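Local coordinates for PHD finger protein 3 (Homo sapiens, PDB 6IC9) that reads the phosphorylated C-terminal domain of RNA polymerase II through its SPOC domain and regulates neuronal gene expression, at residues E65-K68 with T72-I75; T59-V64 with Y118-G123. All coordinates share one frame; numbering follows the deposited sequence. Where two conformers were deposited one is given.

Contact 1: residues E65-K68 with T72-I75; sequences EKIK and TKEI
Lys73 NZ has several partners, while the base of the same side chain packs on Ile67. Its strongest partner is a modified side chain, a phosphoserine, of the bound polymerase peptide. Within its own segment NZ also donates to Thr72 O at 3.1 Å, standing above the carbonyl plane rather than on a lone pair, and weakly to Thr72 OG1. The hydroxyl of Thr72 is shared in turn with Ser70 OG and with the peptide backbone. The ammonium reaches all this because the Lys73 chain bends twice, at chi2 (-76°) and again at chi4 (-79°), so that its end leads away from the helix and over Thr72. In this SPOC domain the phosphate-binding lysine lies just past a sharp turn, where helix 57-70 gives way within a few residues to strand 73-82. Across that turn the contact is purely apolar. Ile67 CG2 lies 3.8 Å from Lys73 CB, and Ile67 CD1 lies 4.1 Å from Lys73 CG. Ile67 CG2 also meets Ile75 CD1 at 4.1 Å. That same Ile75 methyl, reaching toward the helix, touches Lys68 CG at 3.7 Å, the two side chains running nearly perpendicular. Beyond CG the Lys68 chain is extended, taking NZ to the carbonyl oxygen of Pro131.

Contact 2: residues T59-V64 with Y118-G123; sequences TVWDYV and YLIPLG
Tyr118 receives Val60 and Tyr63 of the helix together, where helix 57-70 packs against strand 114-122 of the SPOC beta-barrel. The helix and strand axes of the two segments approach to 11.6 Å with their directions 124° apart, a spacing that side chains bridge. Over the centre of the Tyr118 ring sits Val60 CG2, 3.9 Å from the centroid and only 7° off the normal, a CH-pi contact over the face; the other methyl, Val60 CG1, drops toward the ring border and meets Tyr118 CD2 at 4.0 Å. The two side chains slide past each other in opposite directions. At the far end of the ring, Tyr118 OH lies 3.6 Å from Tyr63 CE1, and the two tyrosine side chains cross at about a right angle, with Tyr63 CD1 4.2 Å from Tyr118 CE2. Tyr63 OH is occupied beyond the contact, bonded to Asp116 OD1 and Lys115 NZ, which would hold the end of that ring in place. Two residues on, Ile120 returns to helix 57-70 and meets the indole of Trp61. Tyr104 OH, which is hydrogen-bonded to Trp61 NE1, holds that indole from the neighbouring strand. In Ile120, CG1 anti to the carbonyl carbon (chi1 -67°) and an extended chi2 together send CD1 out to the ring. Coming obliquely to the six-membered part of the indole, Ile120 CD1 lies 3.9 Å from both Trp61 CH2 and Trp61 CZ2.

How the contacts relate
Both contacts use helix 57-70, and together they show how one helix can be set on a barrel while helping to bind a peptide. Contact 2 closes a long loop along the chain, inside which contact 1 is nested. Their centres lie 13 Å apart, yet they meet directly where Ile75 CD1 of contact 1 packs on Val64 CG1 of contact 2 at 4.0 Å. Leu151 of strand 147-155 also lies against both, touching Ile75 as well as Val60, Val64 and Ile120. The bound peptide spans the pair: contact 1 provides polar holds, at Lys73 NZ and Thr72 OG1, whereas Thr59, Tyr63 and Tyr118 of contact 2 join Lys66 and Ile67 in packing against its apolar side chains.

Contact 1: residues E65-K68 with T72-I75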
loop_
_atom_site.group_PDB
_atom_site.type_symbol
_atom_site.label_atom_id
_atom_site.label_comp_id
_atom_site.label_asym_id
_atom_site.label_seq_id
_atom_site.Cartn_x
_atom_site.Cartn_y
_atom_site.Cartn_z
ATOM N N GLU A 65 -3.001 -13.975 5.619
ATOM C CA GLU A 65 -3.560 -14.952 6.578
ATOM C C GLU A 65 -2.463 -15.679 7.364
ATOM O O GLU A 65 -2.584 -15.879 8.578
ATOM C CB GLU A 65 -4.436 -15.933 5.805
ATOM C CG GLU A 65 -5.090 -17.028 6.649
ATOM C CD GLU A 65 -6.063 -17.807 5.781
ATOM O OE1 GLU A 65 -5.600 -18.528 4.857
ATOM O OE2 GLU A 65 -7.281 -17.623 5.971
ATOM N N LYS A 66 -1.384 -16.092 6.685
ATOM C CA LYS A 66 -0.259 -16.731 7.377
ATOM C C LYS A 66 0.452 -15.762 8.296
ATOM O O LYS A 66 0.888 -16.137 9.393
ATOM C CB LYS A 66 0.746 -17.304 6.370
ATOM C CG LYS A 66 0.159 -18.299 5.411
ATOM C CD LYS A 66 1.171 -18.779 4.352
ATOM C CE LYS A 66 0.418 -19.603 3.278
ATOM N NZ LYS A 66 1.276 -20.119 2.159
ATOM N N ILE A 67 0.608 -14.510 7.858
ATOM C CA ILE A 67 1.260 -13.508 8.677
ATOM C C ILE A 67 0.511 -13.355 9.989
ATOM O O ILE A 67 1.108 -13.396 11.068
ATOM C CB ILE A 67 1.329 -12.167 7.920
ATOM C CG1 ILE A 67 2.323 -12.273 6.749
ATOM C CG2 ILE A 67 1.746 -11.082 8.854
ATOM C CD1 ILE A 67 3.749 -12.335 7.255
ATOM N N LYS A 68 -0.801 -13.147 9.913
ATOM C CA LYS A 68 -1.594 -13.040 11.138
ATOM C C LYS A 68 -1.478 -14.314 12.003
ATOM O O LYS A 68 -1.288 -14.219 13.211
ATOM C CB LYS A 68 -3.043 -12.751 10.779
ATOM C CG LYS A 68 -3.334 -11.374 10.236
ATOM C CD LYS A 68 -4.768 -11.391 9.740
ATOM C CE LYS A 68 -5.328 -10.017 9.405
ATOM N NZ LYS A 68 -6.707 -10.247 8.807
ATOM N N THR A 72 4.078 -12.930 14.344
ATOM C CA THR A 72 5.382 -12.265 14.386
ATOM C C THR A 72 5.422 -10.902 13.687
ATOM O O THR A 72 6.494 -10.318 13.567
ATOM C CB THR A 72 6.458 -13.167 13.770
ATOM O OG1 THR A 72 6.129 -13.434 12.393
ATOM C CG2 THR A 72 6.553 -14.526 14.542
ATOM N N LYS A 73 4.307 -10.384 13.203
ATOM C CA LYS A 73 4.387 -9.145 12.425
ATOM C C LYS A 73 3.212 -8.247 12.775
ATOM O O LYS A 73 2.202 -8.686 13.334
ATOM C CB LYS A 73 4.408 -9.412 10.912
ATOM C CG LYS A 73 5.494 -10.460 10.432
ATOM C CD LYS A 73 6.904 -9.885 10.412
ATOM C CE LYS A 73 7.940 -11.007 10.167
ATOM N NZ LYS A 73 8.219 -11.777 11.413
ATOM N N GLU A 74 3.353 -6.979 12.423
ATOM C CA GLU A 74 2.305 -5.983 12.578
ATOM C C GLU A 74 1.874 -5.550 11.186
ATOM O O GLU A 74 2.728 -5.270 10.329
ATOM C CB GLU A 74 2.801 -4.764 13.354
ATOM C CG GLU A 74 3.307 -5.039 14.767
ATOM C CD GLU A 74 2.180 -5.182 15.788
ATOM O OE1 GLU A 74 2.461 -5.063 17.003
ATOM O OE2 GLU A 74 1.019 -5.420 15.380
ATOM N N ILE A 75 0.570 -5.503 10.973
ATOM C CA ILE A 75 -0.012 -5.116 9.700
ATOM C C ILE A 75 -0.611 -3.736 9.883
ATOM O O ILE A 75 -1.387 -3.512 10.817
ATOM C CB ILE A 75 -1.078 -6.108 9.221
ATOM C CG1 ILE A 75 -0.463 -7.482 8.941
ATOM C CG2 ILE A 75 -1.700 -5.563 7.929
ATOM C CD1 ILE A 75 -1.492 -8.490 8.807
#

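Contact 2: residues T59-V64 with Y118-G123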
loop_
_atom_site.group_PDB
_atom_site.type_symbol
_atom_site.label_atom_id
_atom_site.label_comp_id
_atom_site.label_asym_id
_atom_site.label_seq_id
_atom_site.Cartn_x
_atom_site.Cartn_y
_atom_site.Cartn_z
ATOM N N THR A 59 -2.939 -14.059 -3.849
ATOM C CA THR A 59 -1.639 -14.416 -3.276
ATOM C C THR A 59 -1.339 -13.560 -2.051
ATOM O O THR A 59 -0.892 -14.076 -1.022
ATOM C CB THR A 59 -0.534 -14.279 -4.332
ATOM O OG1 THR A 59 -0.843 -15.132 -5.444
ATOM C CG2 THR A 59 0.836 -14.716 -3.758
ATOM N N VAL A 60 -1.582 -12.247 -2.142
ATOM C CA VAL A 60 -1.406 -11.374 -0.980
ATOM C C VAL A 60 -2.307 -11.805 0.173
ATOM O O VAL A 60 -1.875 -11.836 1.324
ATOM C CB VAL A 60 -1.671 -9.920 -1.386
ATOM C CG1 VAL A 60 -1.680 -8.984 -0.129
ATOM C CG2 VAL A 60 -0.529 -9.504 -2.314
ATOM N N TRP A 61 -3.601 -12.060 -0.099
ATOM C CA TRP A 61 -4.499 -12.371 1.026
ATOM C C TRP A 61 -4.188 -13.733 1.650
ATOM O O TRP A 61 -4.307 -13.882 2.861
ATOM C CB TRP A 61 -5.972 -12.283 0.586
ATOM C CG TRP A 61 -6.269 -10.856 0.131
ATOM C CD1 TRP A 61 -6.790 -10.472 -1.062
ATOM C CD2 TRP A 61 -6.009 -9.644 0.863
ATOM N NE1 TRP A 61 -6.889 -9.108 -1.118
ATOM C CE2 TRP A 61 -6.397 -8.573 0.038
ATOM C CE3 TRP A 61 -5.454 -9.365 2.126
ATOM C CZ2 TRP A 61 -6.276 -7.229 0.437
ATOM C CZ3 TRP A 61 -5.337 -8.035 2.535
ATOM C CH2 TRP A 61 -5.748 -6.980 1.684
ATOM N N ASP A 62 -3.759 -14.715 0.865
ATOM C CA ASP A 62 -3.273 -15.965 1.462
ATOM C C ASP A 62 -2.064 -15.712 2.365
ATOM O O ASP A 62 -1.998 -16.200 3.494
ATOM C CB ASP A 62 -2.894 -16.955 0.363
ATOM C CG ASP A 62 -4.096 -17.470 -0.401
ATOM O OD1 ASP A 62 -3.908 -18.115 -1.460
ATOM O OD2 ASP A 62 -5.221 -17.193 0.028
ATOM N N TYR A 63 -1.114 -14.887 1.893
ATOM C CA TYR A 63 0.061 -14.549 2.681
ATOM C C TYR A 63 -0.315 -13.790 3.948
ATOM O O TYR A 63 0.240 -14.037 5.035
ATOM C CB TYR A 63 0.983 -13.713 1.781
ATOM C CG TYR A 63 2.183 -13.148 2.438
ATOM C CD1 TYR A 63 2.493 -11.793 2.289
ATOM C CD2 TYR A 63 3.026 -13.949 3.202
ATOM C CE1 TYR A 63 3.633 -11.237 2.874
ATOM C CE2 TYR A 63 4.187 -13.398 3.797
ATOM C CZ TYR A 63 4.469 -12.059 3.636
ATOM O OH TYR A 63 5.598 -11.528 4.195
ATOM N N VAL A 64 -1.245 -12.836 3.829
ATOM C CA VAL A 64 -1.635 -12.051 4.993
ATOM C C VAL A 64 -2.245 -12.971 6.055
ATOM O O VAL A 64 -2.010 -12.803 7.261
ATOM C CB VAL A 64 -2.619 -10.928 4.581
ATOM C CG1 VAL A 64 -3.385 -10.390 5.810
ATOM C CG2 VAL A 64 -1.901 -9.755 3.830
ATOM N N TYR A 118 2.520 -3.544 -0.120
ATOM C CA TYR A 118 1.728 -3.709 -1.336
ATOM C C TYR A 118 0.881 -2.471 -1.568
ATOM O O TYR A 118 0.438 -1.816 -0.617
ATOM C CB TYR A 118 0.793 -4.925 -1.239
ATOM C CG TYR A 118 1.595 -6.205 -1.011
ATOM C CD1 TYR A 118 2.369 -6.738 -2.042
ATOM C CD2 TYR A 118 1.620 -6.810 0.265
ATOM C CE1 TYR A 118 3.155 -7.891 -1.818
ATOM C CE2 TYR A 118 2.365 -7.975 0.497
ATOM C CZ TYR A 118 3.136 -8.479 -0.537
ATOM O OH TYR A 118 3.863 -9.610 -0.276
ATOM N N LEU A 119 0.638 -2.154 -2.835
ATOM C CA LEU A 119 -0.170 -1.003 -3.221
ATOM C C LEU A 119 -1.453 -1.522 -3.809
ATOM O O LEU A 119 -1.420 -2.202 -4.839
ATOM C CB LEU A 119 0.559 -0.143 -4.256
ATOM C CG LEU A 119 0.262 1.337 -4.476
ATOM C CD1 LEU A 119 0.603 2.235 -3.224
ATOM C CD2 LEU A 119 1.190 1.762 -5.630
ATOM N N ILE A 120 -2.573 -1.164 -3.185
ATOM C CA ILE A 120 -3.883 -1.726 -3.456
ATOM C C ILE A 120 -4.770 -0.645 -4.077
ATOM O O ILE A 120 -5.013 0.383 -3.449
ATOM C CB ILE A 120 -4.502 -2.267 -2.159
ATOM C CG1 ILE A 120 -3.677 -3.464 -1.682
ATOM C CG2 ILE A 120 -6.015 -2.649 -2.434
ATOM C CD1 ILE A 120 -4.131 -4.009 -0.291
ATOM N N PRO A 121 -5.306 -0.843 -5.274
ATOM C CA PRO A 121 -6.304 0.104 -5.782
ATOM C C PRO A 121 -7.666 -0.212 -5.167
ATOM O O PRO A 121 -8.125 -1.358 -5.201
ATOM C CB PRO A 121 -6.290 -0.153 -7.288
ATOM C CG PRO A 121 -5.916 -1.603 -7.414
ATOM C CD PRO A 121 -4.942 -1.869 -6.277
ATOM N N LEU A 122 -8.284 0.779 -4.554
ATOM C CA LEU A 122 -9.647 0.603 -4.017
ATOM C C LEU A 122 -10.568 1.560 -4.748
ATOM O O LEU A 122 -10.483 2.777 -4.543
ATOM C CB LEU A 122 -9.687 0.861 -2.528
ATOM C CG LEU A 122 -11.096 0.719 -1.924
ATOM C CD1 LEU A 122 -11.385 -0.786 -1.839
ATOM C CD2 LEU A 122 -11.116 1.367 -0.559
ATOM N N GLY A 123 -11.411 1.021 -5.631
ATOM C CA GLY A 123 -12.371 1.855 -6.339
ATOM C C GLY A 123 -13.373 2.512 -5.403
ATOM O O GLY A 123 -13.688 1.990 -4.330
#